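Side-chain contacts in methyltransferase (Thermus thermophilus, PDB 1WS6), which is probably an S-adenosylmethionine-dependent methyltransferase of the Rossmann-like class, perhaps one that modifies RNA: residues A30-L35 with L57-E62; L37-R42 with R110-F115; V67-D72 with E98-E103; E130-G135 with G141-Q146. One frame throughout, in Å; residues are numbered along the deposited sequence.

Contact 1. Residues A30-L35 with L57-E62; sequences ALFDYL and LEAASE
F32 carries this contact, reaching from helix 25-38 into the side of helix 54-61. F32 CG is anti to the carbonyl carbon (chi1 -73°), which sends the ring toward helix 54-61. From there the ring meets E58, A59 and E62. The aliphatic part of E58 covers one ring face. E58 CG stands 3.7 Å from the centroid of the F32 ring, in a CH-pi contact displaced toward the rim on the CE2 side. The far end of the ring rests on the helix backbone, with F32 CE1 3.8 Å from A59 CA. At the near end the carboxylate of E62 comes up to the root of the side chain, F32 CB lying 3.6 Å from E62 OE2. The planes of ring and carboxylate are 63° apart.

The acid ends have partners of their own. Both E58 oxygens accept backbone N-H groups, from L5 and G6. E58 OE2 is 2.5 Å from E62 OE2, so one of the two acids probably holds a proton. One residue on from F32, D33 forms a salt bridge with R36. R36 also pairs with E62, just past the end of helix 54-61, and so links the two helices.

The two helices flank strand 44-48 in sequence. A59 also touches a glycine-rich segment that resembles a GxGxxG pattern, consistent with the cofactor loop of a class I methyltransferase fold.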
loop_
_atom_site.group_PDB
_atom_site.type_symbol
_atom_site.label_atom_id
_atom_site.label_comp_id
_atom_site.label_asym_id
_atom_site.label_seq_id
_atom_site.Cartn_x
_atom_site.Cartn_y
_atom_site.Cartn_z
ATOM N N ALA A 30 -3.602 4.816 -11.754
ATOM C CA ALA A 30 -2.706 5.959 -11.939
ATOM C C ALA A 30 -1.436 5.801 -11.117
ATOM O O ALA A 30 -0.335 6.020 -11.618
ATOM C CB ALA A 30 -3.413 7.273 -11.571
ATOM N N LEU A 31 -1.586 5.411 -9.859
ATOM C CA LEU A 31 -0.426 5.235 -9.002
ATOM C C LEU A 31 0.616 4.321 -9.644
ATOM O O LEU A 31 1.799 4.657 -9.692
ATOM C CB LEU A 31 -0.827 4.655 -7.640
ATOM C CG LEU A 31 0.426 4.372 -6.798
ATOM C CD1 LEU A 31 1.207 5.666 -6.619
ATOM C CD2 LEU A 31 0.061 3.775 -5.462
ATOM N N PHE A 32 0.182 3.172 -10.148
ATOM C CA PHE A 32 1.121 2.245 -10.753
ATOM C C PHE A 32 1.644 2.640 -12.131
ATOM O O PHE A 32 2.762 2.263 -12.489
ATOM C CB PHE A 32 0.526 0.833 -10.731
ATOM C CG PHE A 32 0.527 0.224 -9.348
ATOM C CD1 PHE A 32 1.701 -0.272 -8.800
ATOM C CD2 PHE A 32 -0.604 0.263 -8.554
ATOM C CE1 PHE A 32 1.752 -0.709 -7.486
ATOM C CE2 PHE A 32 -0.557 -0.175 -7.235
ATOM C CZ PHE A 32 0.628 -0.661 -6.702
ATOM N N ASP A 33 0.870 3.405 -12.901
ATOM C CA ASP A 33 1.358 3.850 -14.206
ATOM C C ASP A 33 2.601 4.666 -13.894
ATOM O O ASP A 33 3.614 4.577 -14.581
ATOM C CB ASP A 33 0.372 4.780 -14.916
ATOM C CG ASP A 33 -0.792 4.052 -15.551
ATOM O OD1 ASP A 33 -0.716 2.820 -15.754
ATOM O OD2 ASP A 33 -1.785 4.743 -15.864
ATOM N N TYR A 34 2.501 5.464 -12.838
ATOM C CA TYR A 34 3.594 6.315 -12.397
ATOM C C TYR A 34 4.747 5.505 -11.815
ATOM O O TYR A 34 5.902 5.710 -12.168
ATOM C CB TYR A 34 3.091 7.291 -11.339
ATOM C CG TYR A 34 4.179 8.164 -10.769
ATOM C CD1 TYR A 34 4.762 9.168 -11.536
ATOM C CD2 TYR A 34 4.652 7.966 -9.478
ATOM C CE1 TYR A 34 5.783 9.947 -11.037
ATOM C CE2 TYR A 34 5.676 8.742 -8.971
ATOM C CZ TYR A 34 6.237 9.730 -9.756
ATOM O OH TYR A 34 7.269 10.496 -9.266
ATOM N N LEU A 35 4.420 4.579 -10.921
ATOM C CA LEU A 35 5.421 3.753 -10.265
ATOM C C LEU A 35 6.287 2.914 -11.189
ATOM O O LEU A 35 7.489 2.801 -10.964
ATOM C CB LEU A 35 4.753 2.852 -9.226
ATOM C CG LEU A 35 4.823 3.334 -7.775
ATOM C CD1 LEU A 35 4.884 4.849 -7.714
ATOM C CD2 LEU A 35 3.615 2.803 -7.022
ATOM N N LEU A 57 -1.052 -6.386 -3.437
ATOM C CA LEU A 57 -1.024 -7.496 -4.379
ATOM C C LEU A 57 -0.787 -6.979 -5.795
ATOM O O LEU A 57 -0.214 -7.678 -6.641
ATOM C CB LEU A 57 -2.328 -8.290 -4.312
ATOM C CG LEU A 57 -2.485 -9.108 -3.026
ATOM C CD1 LEU A 57 -3.824 -9.844 -3.017
ATOM C CD2 LEU A 57 -1.333 -10.104 -2.930
ATOM N N GLU A 58 -1.234 -5.750 -6.048
ATOM C CA GLU A 58 -1.045 -5.144 -7.355
ATOM C C GLU A 58 0.458 -4.954 -7.540
ATOM O O GLU A 58 1.001 -5.219 -8.609
ATOM C CB GLU A 58 -1.761 -3.798 -7.423
ATOM C CG GLU A 58 -1.621 -3.072 -8.754
ATOM C CD GLU A 58 -2.388 -3.744 -9.885
ATOM O OE1 GLU A 58 -3.531 -4.193 -9.650
ATOM O OE2 GLU A 58 -1.856 -3.809 -11.011
ATOM N N ALA A 59 1.129 -4.500 -6.489
ATOM C CA ALA A 59 2.572 -4.298 -6.550
ATOM C C ALA A 59 3.261 -5.635 -6.817
ATOM O O ALA A 59 4.148 -5.727 -7.667
ATOM C CB ALA A 59 3.086 -3.696 -5.232
ATOM N N ALA A 60 2.846 -6.669 -6.092
ATOM C CA ALA A 60 3.433 -7.987 -6.261
ATOM C C ALA A 60 3.250 -8.455 -7.689
ATOM O O ALA A 60 4.180 -8.960 -8.312
ATOM C CB ALA A 60 2.790 -8.969 -5.311
ATOM N N SER A 61 2.047 -8.275 -8.214
ATOM C CA SER A 61 1.747 -8.692 -9.571
ATOM C C SER A 61 2.590 -7.942 -10.580
ATOM O O SER A 61 2.831 -8.427 -11.682
ATOM C CB SER A 61 0.269 -8.457 -9.885
ATOM O OG SER A 61 -0.024 -8.812 -11.226
ATOM N N GLU A 62 3.047 -6.756 -10.206
ATOM C CA GLU A 62 3.827 -5.965 -11.134
ATOM C C GLU A 62 5.327 -6.062 -10.956
ATOM O O GLU A 62 6.068 -5.242 -11.483
ATOM C CB GLU A 62 3.360 -4.505 -11.101
ATOM C CG GLU A 62 2.016 -4.324 -11.799
ATOM C CD GLU A 62 1.540 -2.886 -11.851
ATOM O OE1 GLU A 62 2.349 -1.979 -12.157
ATOM O OE2 GLU A 62 0.335 -2.669 -11.604
#

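Contact 2. Residues L37-R42 with R110-F115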
loop_
_atom_site.group_PDB
_atom_site.type_symbol
_atom_site.label_atom_id
_atom_site.label_comp_id
_atom_site.label_asym_id
_atom_site.label_seq_id
_atom_site.Cartn_x
_atom_site.Cartn_y
_atom_site.Cartn_z
ATOM N N LEU A 37 6.842 3.647 -14.216
ATOM C CA LEU A 37 7.539 4.631 -15.027
ATOM C C LEU A 37 8.729 5.183 -14.234
ATOM O O LEU A 37 9.817 5.387 -14.782
ATOM C CB LEU A 37 6.584 5.769 -15.400
ATOM C CG LEU A 37 7.046 6.846 -16.386
ATOM C CD1 LEU A 37 8.121 7.730 -15.765
ATOM C CD2 LEU A 37 7.564 6.171 -17.642
ATOM N N ARG A 38 8.523 5.410 -12.938
ATOM C CA ARG A 38 9.575 5.957 -12.094
ATOM C C ARG A 38 10.542 4.929 -11.524
ATOM O O ARG A 38 11.681 5.259 -11.206
ATOM C CB ARG A 38 8.962 6.775 -10.952
ATOM C CG ARG A 38 9.992 7.288 -9.951
ATOM C CD ARG A 38 9.492 8.484 -9.143
ATOM N NE ARG A 38 10.487 8.879 -8.147
ATOM C CZ ARG A 38 10.443 9.995 -7.428
ATOM N NH1 ARG A 38 9.447 10.852 -7.581
ATOM N NH2 ARG A 38 11.403 10.253 -6.555
ATOM N N TYR A 39 10.093 3.686 -11.407
ATOM C CA TYR A 39 10.917 2.616 -10.855
ATOM C C TYR A 39 10.886 1.389 -11.742
ATOM O O TYR A 39 10.285 0.370 -11.401
ATOM C CB TYR A 39 10.419 2.247 -9.465
ATOM C CG TYR A 39 10.512 3.379 -8.487
ATOM C CD1 TYR A 39 11.748 3.850 -8.056
ATOM C CD2 TYR A 39 9.369 3.984 -7.992
ATOM C CE1 TYR A 39 11.846 4.897 -7.152
ATOM C CE2 TYR A 39 9.452 5.033 -7.085
ATOM C CZ TYR A 39 10.695 5.486 -6.669
ATOM O OH TYR A 39 10.776 6.527 -5.772
ATOM N N PRO A 40 11.537 1.473 -12.903
ATOM C CA PRO A 40 11.577 0.353 -13.842
ATOM C C PRO A 40 12.325 -0.841 -13.268
ATOM O O PRO A 40 12.162 -1.966 -13.726
ATOM C CB PRO A 40 12.266 0.955 -15.058
ATOM C CG PRO A 40 13.181 2.006 -14.441
ATOM C CD PRO A 40 12.287 2.634 -13.417
ATOM N N ARG A 41 13.139 -0.597 -12.252
ATOM C CA ARG A 41 13.900 -1.672 -11.638
ATOM C C ARG A 41 13.134 -2.184 -10.428
ATOM O O ARG A 41 13.587 -3.084 -9.723
ATOM C CB ARG A 41 15.280 -1.157 -11.220
ATOM C CG ARG A 41 16.253 -2.235 -10.803
ATOM C CD ARG A 41 16.442 -3.248 -11.914
ATOM N NE ARG A 41 17.438 -4.260 -11.572
ATOM C CZ ARG A 41 17.729 -5.308 -12.340
ATOM N NH1 ARG A 41 17.095 -5.483 -13.496
ATOM N NH2 ARG A 41 18.656 -6.180 -11.957
ATOM N N ARG A 42 11.965 -1.594 -10.194
ATOM C CA ARG A 42 11.106 -1.983 -9.081
ATOM C C ARG A 42 11.799 -1.877 -7.741
ATOM O O ARG A 42 12.462 -0.887 -7.448
ATOM C CB ARG A 42 10.601 -3.417 -9.274
ATOM C CG ARG A 42 9.758 -3.620 -10.528
ATOM C CD ARG A 42 8.450 -2.818 -10.492
ATOM N NE ARG A 42 7.668 -3.035 -11.705
ATOM C CZ ARG A 42 7.886 -2.419 -12.868
ATOM N NH1 ARG A 42 8.859 -1.524 -12.980
ATOM N NH2 ARG A 42 7.153 -2.721 -13.931
ATOM N N ARG A 110 14.235 -2.307 4.655
ATOM C CA ARG A 110 14.146 -1.147 3.786
ATOM C C ARG A 110 13.339 -1.406 2.525
ATOM O O ARG A 110 13.310 -2.522 1.997
ATOM C CB ARG A 110 15.540 -0.609 3.464
ATOM C CG ARG A 110 15.845 0.615 4.304
ATOM C CD ARG A 110 17.237 0.585 4.862
ATOM N NE ARG A 110 17.416 1.559 5.942
ATOM C CZ ARG A 110 16.786 1.509 7.114
ATOM N NH1 ARG A 110 15.920 0.536 7.372
ATOM N NH2 ARG A 110 17.043 2.422 8.041
ATOM N N PHE A 111 12.669 -0.359 2.057
ATOM C CA PHE A 111 11.813 -0.451 0.888
ATOM C C PHE A 111 11.996 0.726 -0.042
ATOM O O PHE A 111 12.462 1.795 0.363
ATOM C CB PHE A 111 10.350 -0.479 1.322
ATOM C CG PHE A 111 10.041 -1.522 2.350
ATOM C CD1 PHE A 111 9.483 -2.735 1.981
ATOM C CD2 PHE A 111 10.319 -1.292 3.692
ATOM C CE1 PHE A 111 9.207 -3.704 2.930
ATOM C CE2 PHE A 111 10.046 -2.258 4.649
ATOM C CZ PHE A 111 9.489 -3.465 4.267
ATOM N N THR A 112 11.600 0.528 -1.291
ATOM C CA THR A 112 11.687 1.580 -2.290
ATOM C C THR A 112 10.408 2.427 -2.253
ATOM O O THR A 112 10.434 3.634 -2.497
ATOM C CB THR A 112 11.877 0.960 -3.670
ATOM O OG1 THR A 112 13.107 0.226 -3.670
ATOM C CG2 THR A 112 11.911 2.026 -4.751
ATOM N N VAL A 113 9.293 1.784 -1.931
ATOM C CA VAL A 113 8.012 2.465 -1.855
ATOM C C VAL A 113 7.206 1.988 -0.658
ATOM O O VAL A 113 7.188 0.797 -0.338
ATOM C CB VAL A 113 7.158 2.213 -3.110
ATOM C CG1 VAL A 113 5.796 2.868 -2.944
ATOM C CG2 VAL A 113 7.869 2.743 -4.336
ATOM N N ALA A 114 6.551 2.925 0.011
ATOM C CA ALA A 114 5.720 2.587 1.155
ATOM C C ALA A 114 4.384 3.292 0.945
ATOM O O ALA A 114 4.298 4.510 1.065
ATOM C CB ALA A 114 6.375 3.050 2.452
ATOM N N PHE A 115 3.362 2.511 0.602
ATOM C CA PHE A 115 2.017 3.018 0.356
ATOM C C PHE A 115 1.123 2.780 1.556
ATOM O O PHE A 115 1.051 1.667 2.081
ATOM C CB PHE A 115 1.405 2.334 -0.873
ATOM C CG PHE A 115 -0.069 2.615 -1.060
ATOM C CD1 PHE A 115 -1.030 1.895 -0.352
ATOM C CD2 PHE A 115 -0.494 3.609 -1.928
ATOM C CE1 PHE A 115 -2.395 2.164 -0.509
ATOM C CE2 PHE A 115 -1.855 3.887 -2.092
ATOM C CZ PHE A 115 -2.807 3.165 -1.381
#
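Where helix 25-38 ends, the chain makes a type I turn from Y39 to R42 and comes alongside T112, where the other segment turns a corner before running on as strand through V113; R42 CA lies 7.7 Å from T112 CA. The side chain of Y39 makes the main contact. Its ring is held between two aliphatic groups. T112 CG2 sits over one face, 3.9 Å from the centroid of the Y39 ring and 20° off the normal. R38 CG lies over the opposite face. The methyl of T112 reaches the ring because it is anti to its backbone N, while OG1 is turned aside to bond E138. V113 adds a second methyl. V113 CG2 approaches the ring obliquely, 3.9 Å from Y39 CE2.

The phenol end is fixed as well, since Y39 OH is hydrogen-bonded to the carbonyl of G140. R42 steadies the turn from within. Y39 O accepts from R42 N at 2.9 Å and from R42 NH1 at 2.8 Å, and the two donors come from opposite faces of the carbonyl plane. The NH1 bond is bent, with an angle of 136° at the hydrogen. R42 NE bonds E62 O, and W64 packs against R42, T112 and V113.

The contact thus seats the link between helix 25-38 and strand 44-48 on the corner at T112 and V113. In Rossmann-like methyltransferases this is the amino-end side of the sheet, opposite the carboxyl ends of the strands, where the cofactor probably binds here too.

Contact 3. Residues V67-D72 with E98-E103; sequences VLVEKD and EVFLPE
The ring of F100 lies flat beneath V69, joining helix 97-106 to strand 65-69 of the Rossmann-like sheet. V69 CG1 stands 4.0 Å from the centroid of the F100 ring and only 11° off its normal. It is a CH-pi contact over the ring centre. The second methyl reaches back to the root of the side chain, V69 CG2 lying 4.1 Å from F100 CB. V67 is two residues earlier, on the same face of the strand. Its CG1 comes obliquely to the far end of the ring, 4.2 Å from F100 CZ. The ring extends along the strand because F100 CG is anti to its backbone N (chi1 173°). L46 and V93, from the strands on either side, complete the apolar bed, so one helix residue spans three strands.

L68 points the other way, toward helix 73-86. The sheet is therefore covered on both faces.

Just past the strand, E70 stands where many relatives carry the acidic residue that holds the cofactor ribose; that role is only inferred here. E70 OE1 also accepts D72 N, the N-cap residue of helix 73-86, at 2.9 Å, from above the carboxylate plane.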
loop_
_atom_site.group_PDB
_atom_site.type_symbol
_atom_site.label_atom_id
_atom_site.label_comp_id
_atom_site.label_asym_id
_atom_site.label_seq_id
_atom_site.Cartn_x
_atom_site.Cartn_y
_atom_site.Cartn_z
ATOM N N VAL A 67 5.424 -6.443 0.860
ATOM C CA VAL A 67 5.256 -6.800 2.255
ATOM C C VAL A 67 3.960 -6.143 2.695
ATOM O O VAL A 67 3.840 -4.934 2.651
ATOM C CB VAL A 67 6.407 -6.268 3.121
ATOM C CG1 VAL A 67 6.076 -6.444 4.595
ATOM C CG2 VAL A 67 7.673 -7.016 2.783
ATOM N N LEU A 68 2.994 -6.946 3.113
ATOM C CA LEU A 68 1.703 -6.426 3.533
ATOM C C LEU A 68 1.445 -6.696 5.004
ATOM O O LEU A 68 1.498 -7.844 5.450
ATOM C CB LEU A 68 0.594 -7.068 2.707
ATOM C CG LEU A 68 0.597 -6.792 1.200
ATOM C CD1 LEU A 68 1.792 -7.446 0.522
ATOM C CD2 LEU A 68 -0.697 -7.321 0.608
ATOM N N VAL A 69 1.177 -5.639 5.764
ATOM C CA VAL A 69 0.896 -5.815 7.174
ATOM C C VAL A 69 -0.541 -5.369 7.434
ATOM O O VAL A 69 -0.968 -4.316 6.968
ATOM C CB VAL A 69 1.961 -5.076 8.060
ATOM C CG1 VAL A 69 2.689 -4.046 7.254
ATOM C CG2 VAL A 69 1.317 -4.468 9.286
ATOM N N GLU A 70 -1.290 -6.215 8.142
ATOM C CA GLU A 70 -2.706 -5.989 8.454
ATOM C C GLU A 70 -3.030 -6.647 9.799
ATOM O O GLU A 70 -2.650 -7.788 10.044
ATOM C CB GLU A 70 -3.572 -6.583 7.327
ATOM C CG GLU A 70 -5.048 -6.714 7.647
ATOM C CD GLU A 70 -5.680 -5.406 8.049
ATOM O OE1 GLU A 70 -6.559 -5.419 8.937
ATOM O OE2 GLU A 70 -5.309 -4.358 7.483
ATOM N N LYS A 71 -3.741 -5.932 10.663
ATOM C CA LYS A 71 -4.056 -6.424 12.007
ATOM C C LYS A 71 -5.306 -7.266 12.176
ATOM O O LYS A 71 -5.344 -8.152 13.019
ATOM C CB LYS A 71 -4.171 -5.243 12.964
ATOM C CG LYS A 71 -5.278 -4.275 12.580
ATOM C CD LYS A 71 -5.442 -3.181 13.612
ATOM C CE LYS A 71 -6.125 -1.962 13.007
ATOM N NZ LYS A 71 -7.420 -2.321 12.350
ATOM N N ASP A 72 -6.334 -6.961 11.394
ATOM C CA ASP A 72 -7.614 -7.652 11.457
ATOM C C ASP A 72 -7.538 -9.089 10.943
ATOM O O ASP A 72 -7.407 -9.324 9.738
ATOM C CB ASP A 72 -8.644 -6.855 10.647
ATOM C CG ASP A 72 -10.020 -7.495 10.640
ATOM O OD1 ASP A 72 -10.914 -6.939 9.967
ATOM O OD2 ASP A 72 -10.216 -8.539 11.297
ATOM N N GLU A 98 1.518 -0.174 14.200
ATOM C CA GLU A 98 2.258 0.474 15.280
ATOM C C GLU A 98 3.296 -0.450 15.928
ATOM O O GLU A 98 4.186 0.008 16.650
ATOM C CB GLU A 98 1.275 0.992 16.333
ATOM C CG GLU A 98 0.311 -0.078 16.860
ATOM C CD GLU A 98 -0.534 0.408 18.031
ATOM O OE1 GLU A 98 -1.449 1.237 17.823
ATOM O OE2 GLU A 98 -0.271 -0.040 19.168
ATOM N N VAL A 99 3.174 -1.751 15.688
ATOM C CA VAL A 99 4.132 -2.698 16.239
ATOM C C VAL A 99 5.143 -3.021 15.147
ATOM O O VAL A 99 6.344 -3.100 15.395
ATOM C CB VAL A 99 3.463 -4.025 16.693
ATOM C CG1 VAL A 99 4.543 -5.031 17.109
ATOM C CG2 VAL A 99 2.504 -3.770 17.847
ATOM N N PHE A 100 4.645 -3.181 13.927
ATOM C CA PHE A 100 5.494 -3.509 12.786
ATOM C C PHE A 100 6.598 -2.496 12.492
ATOM O O PHE A 100 7.759 -2.868 12.337
ATOM C CB PHE A 100 4.656 -3.681 11.514
ATOM C CG PHE A 100 5.482 -3.849 10.272
ATOM C CD1 PHE A 100 5.988 -5.093 9.920
ATOM C CD2 PHE A 100 5.775 -2.757 9.467
ATOM C CE1 PHE A 100 6.772 -5.246 8.789
ATOM C CE2 PHE A 100 6.557 -2.897 8.337
ATOM C CZ PHE A 100 7.059 -4.144 7.992
ATOM N N LEU A 101 6.233 -1.224 12.387
ATOM C CA LEU A 101 7.211 -0.188 12.081
ATOM C C LEU A 101 8.456 -0.239 12.967
ATOM O O LEU A 101 9.576 -0.324 12.463
ATOM C CB LEU A 101 6.563 1.196 12.163
ATOM C CG LEU A 101 5.425 1.427 11.164
ATOM C CD1 LEU A 101 4.933 2.869 11.280
ATOM C CD2 LEU A 101 5.907 1.126 9.741
ATOM N N PRO A 102 8.278 -0.195 14.298
ATOM C CA PRO A 102 9.432 -0.238 15.200
ATOM C C PRO A 102 10.295 -1.454 14.916
ATOM O O PRO A 102 11.501 -1.345 14.721
ATOM C CB PRO A 102 8.795 -0.312 16.586
ATOM C CG PRO A 102 7.465 0.338 16.399
ATOM C CD PRO A 102 7.016 -0.176 15.057
ATOM N N GLU A 103 9.663 -2.618 14.880
ATOM C CA GLU A 103 10.389 -3.854 14.636
ATOM C C GLU A 103 11.042 -3.917 13.260
ATOM O O GLU A 103 12.166 -4.400 13.123
ATOM C CB GLU A 103 9.452 -5.045 14.844
ATOM C CG GLU A 103 9.108 -5.249 16.311
ATOM C CD GLU A 103 8.038 -6.293 16.545
ATOM O OE1 GLU A 103 7.937 -7.263 15.758
ATOM O OE2 GLU A 103 7.307 -6.140 17.538
#

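Contact 4. Residues E130-G135 with G141-Q146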
loop_
_atom_site.group_PDB
_atom_site.type_symbol
_atom_site.label_atom_id
_atom_site.label_comp_id
_atom_site.label_asym_id
_atom_site.label_seq_id
_atom_site.Cartn_x
_atom_site.Cartn_y
_atom_site.Cartn_z
ATOM N N GLU A 130 4.009 8.916 11.659
ATOM C CA GLU A 130 4.723 7.756 12.183
ATOM C C GLU A 130 5.451 7.004 11.070
ATOM O O GLU A 130 6.596 6.582 11.240
ATOM C CB GLU A 130 3.742 6.814 12.888
ATOM C CG GLU A 130 3.186 7.378 14.187
ATOM C CD GLU A 130 4.215 7.390 15.318
ATOM O OE1 GLU A 130 3.947 8.048 16.349
ATOM O OE2 GLU A 130 5.282 6.739 15.189
ATOM N N LEU A 131 4.786 6.832 9.932
ATOM C CA LEU A 131 5.394 6.131 8.806
ATOM C C LEU A 131 6.619 6.918 8.350
ATOM O O LEU A 131 7.708 6.367 8.199
ATOM C CB LEU A 131 4.404 6.033 7.648
ATOM C CG LEU A 131 4.541 4.888 6.638
ATOM C CD1 LEU A 131 3.907 5.329 5.331
ATOM C CD2 LEU A 131 5.994 4.509 6.416
ATOM N N LEU A 132 6.431 8.217 8.137
ATOM C CA LEU A 132 7.513 9.087 7.694
ATOM C C LEU A 132 8.702 9.066 8.651
ATOM O O LEU A 132 9.848 9.126 8.216
ATOM C CB LEU A 132 6.991 10.517 7.534
ATOM C CG LEU A 132 5.772 10.594 6.606
ATOM C CD1 LEU A 132 5.036 11.906 6.799
ATOM C CD2 LEU A 132 6.212 10.417 5.171
ATOM N N ALA A 133 8.430 8.965 9.948
ATOM C CA ALA A 133 9.487 8.948 10.956
ATOM C C ALA A 133 10.250 7.624 11.031
ATOM O O ALA A 133 11.407 7.597 11.450
ATOM C CB ALA A 133 8.899 9.281 12.325
ATOM N N SER A 134 9.601 6.530 10.633
ATOM C CA SER A 134 10.222 5.209 10.669
ATOM C C SER A 134 11.493 5.176 9.835
ATOM O O SER A 134 12.398 4.398 10.113
ATOM C CB SER A 134 9.263 4.140 10.131
ATOM O OG SER A 134 9.234 4.139 8.710
ATOM N N GLY A 135 11.548 6.012 8.801
ATOM C CA GLY A 135 12.719 6.042 7.943
ATOM C C GLY A 135 12.946 4.728 7.215
ATOM O O GLY A 135 14.085 4.382 6.918
ATOM N N GLY A 141 13.480 6.637 -2.807
ATOM C CA GLY A 141 12.161 6.030 -2.766
ATOM C C GLY A 141 11.014 6.988 -2.510
ATOM O O GLY A 141 11.195 8.206 -2.498
ATOM N N LEU A 142 9.831 6.421 -2.289
ATOM C CA LEU A 142 8.621 7.198 -2.046
ATOM C C LEU A 142 7.733 6.726 -0.913
ATOM O O LEU A 142 7.653 5.534 -0.625
ATOM C CB LEU A 142 7.732 7.207 -3.283
ATOM C CG LEU A 142 7.963 8.188 -4.413
ATOM C CD1 LEU A 142 6.903 7.943 -5.475
ATOM C CD2 LEU A 142 7.893 9.617 -3.879
ATOM N N TYR A 143 7.069 7.694 -0.284
ATOM C CA TYR A 143 6.076 7.445 0.753
ATOM C C TYR A 143 4.823 7.957 0.056
ATOM O O TYR A 143 4.773 9.112 -0.372
ATOM C CB TYR A 143 6.294 8.284 2.021
ATOM C CG TYR A 143 7.386 7.794 2.945
ATOM C CD1 TYR A 143 8.662 8.346 2.898
ATOM C CD2 TYR A 143 7.145 6.776 3.862
ATOM C CE1 TYR A 143 9.663 7.901 3.733
ATOM C CE2 TYR A 143 8.146 6.319 4.707
ATOM C CZ TYR A 143 9.402 6.887 4.634
ATOM O OH TYR A 143 10.411 6.430 5.442
ATOM N N VAL A 144 3.831 7.097 -0.101
ATOM C CA VAL A 144 2.598 7.502 -0.748
ATOM C C VAL A 144 1.478 7.382 0.264
ATOM O O VAL A 144 1.260 6.317 0.839
ATOM C CB VAL A 144 2.277 6.613 -1.953
ATOM C CG1 VAL A 144 0.963 7.063 -2.579
ATOM C CG2 VAL A 144 3.421 6.679 -2.964
ATOM N N LEU A 145 0.759 8.474 0.467
ATOM C CA LEU A 145 -0.319 8.490 1.438
ATOM C C LEU A 145 -1.669 8.745 0.760
ATOM O O LEU A 145 -1.811 9.713 0.016
ATOM C CB LEU A 145 -0.008 9.581 2.472
ATOM C CG LEU A 145 1.504 9.687 2.798
ATOM C CD1 LEU A 145 1.813 10.933 3.628
ATOM C CD2 LEU A 145 1.955 8.440 3.542
ATOM N N GLN A 146 -2.648 7.864 0.978
ATOM C CA GLN A 146 -3.975 8.064 0.392
ATOM C C GLN A 146 -4.871 8.592 1.496
ATOM O O GLN A 146 -4.796 8.133 2.627
ATOM C CB GLN A 146 -4.565 6.764 -0.163
ATOM C CG GLN A 146 -5.978 6.957 -0.718
ATOM C CD GLN A 146 -6.642 5.661 -1.173
ATOM O OE1 GLN A 146 -7.802 5.394 -0.839
ATOM N NE2 GLN A 146 -5.918 4.860 -1.953
#
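Y143 fits closely against helix 126-134, with L131 and L132 gripping its ring from two directions. L132 CD2 lies over one face, 3.6 Å from Y143 CG, near the rim rather than the centre. L131 CD2 comes at the edge instead, in the ring plane, 3.3 Å from Y143 CE2. The backbone joins in, with L131 O 3.5 Å from Y143 CE2. At the phenol end Y143 OH lies 3.4 Å from G135 CA, where the chain leaves the helix with positive phi. That hydroxyl is hydrogen-bonded to V137 N just beyond.

S134 OG donates to L131 O at 2.7 Å, in the carbonyl plane, and is also bonded to L136 N.

The packing is looser along the strand. L145 meets the helix through one methyl pair, L145 CD2 and L131 CD1, 4.1 Å apart. Toward the solvent L132 is partly exposed, and A133 on the outer side points away.

The axes of segments 130-134 and 141-146 are 10.0 Å apart at closest and run antiparallel (171°). The helix is the connection between parallel neighbours 111-116 and 141-148, a beta-alpha-beta crossover. L131 also touches M116, and Y143 packs on A114. On the other face of strand 141-148, L142 meets Y34 of helix 25-38.

How the contacts relate
Contacts 2, 3 and 4 reach one sheet; contact 1 joins two helices beside it. Contacts 1 and 2 share helix 25-38 and lie about 9 Å apart between centres; L31 CD2 packs on F115 CD2 at 3.6 Å. Contacts 3 and 4 cover the other face, about 14 Å apart between centres, where L101 packs on L131. Strands 111-116 and 141-148 join contacts 2 and 4 directly: T112 O accepts L142 N, and A114 O accepts V144 N, both at 2.9 Å. F111 of contact 2 packs on V67 of contact 3. The cofactor site is probably at the carboxyl ends of the strands, near E70 and the glycine-rich segment just before 57-62.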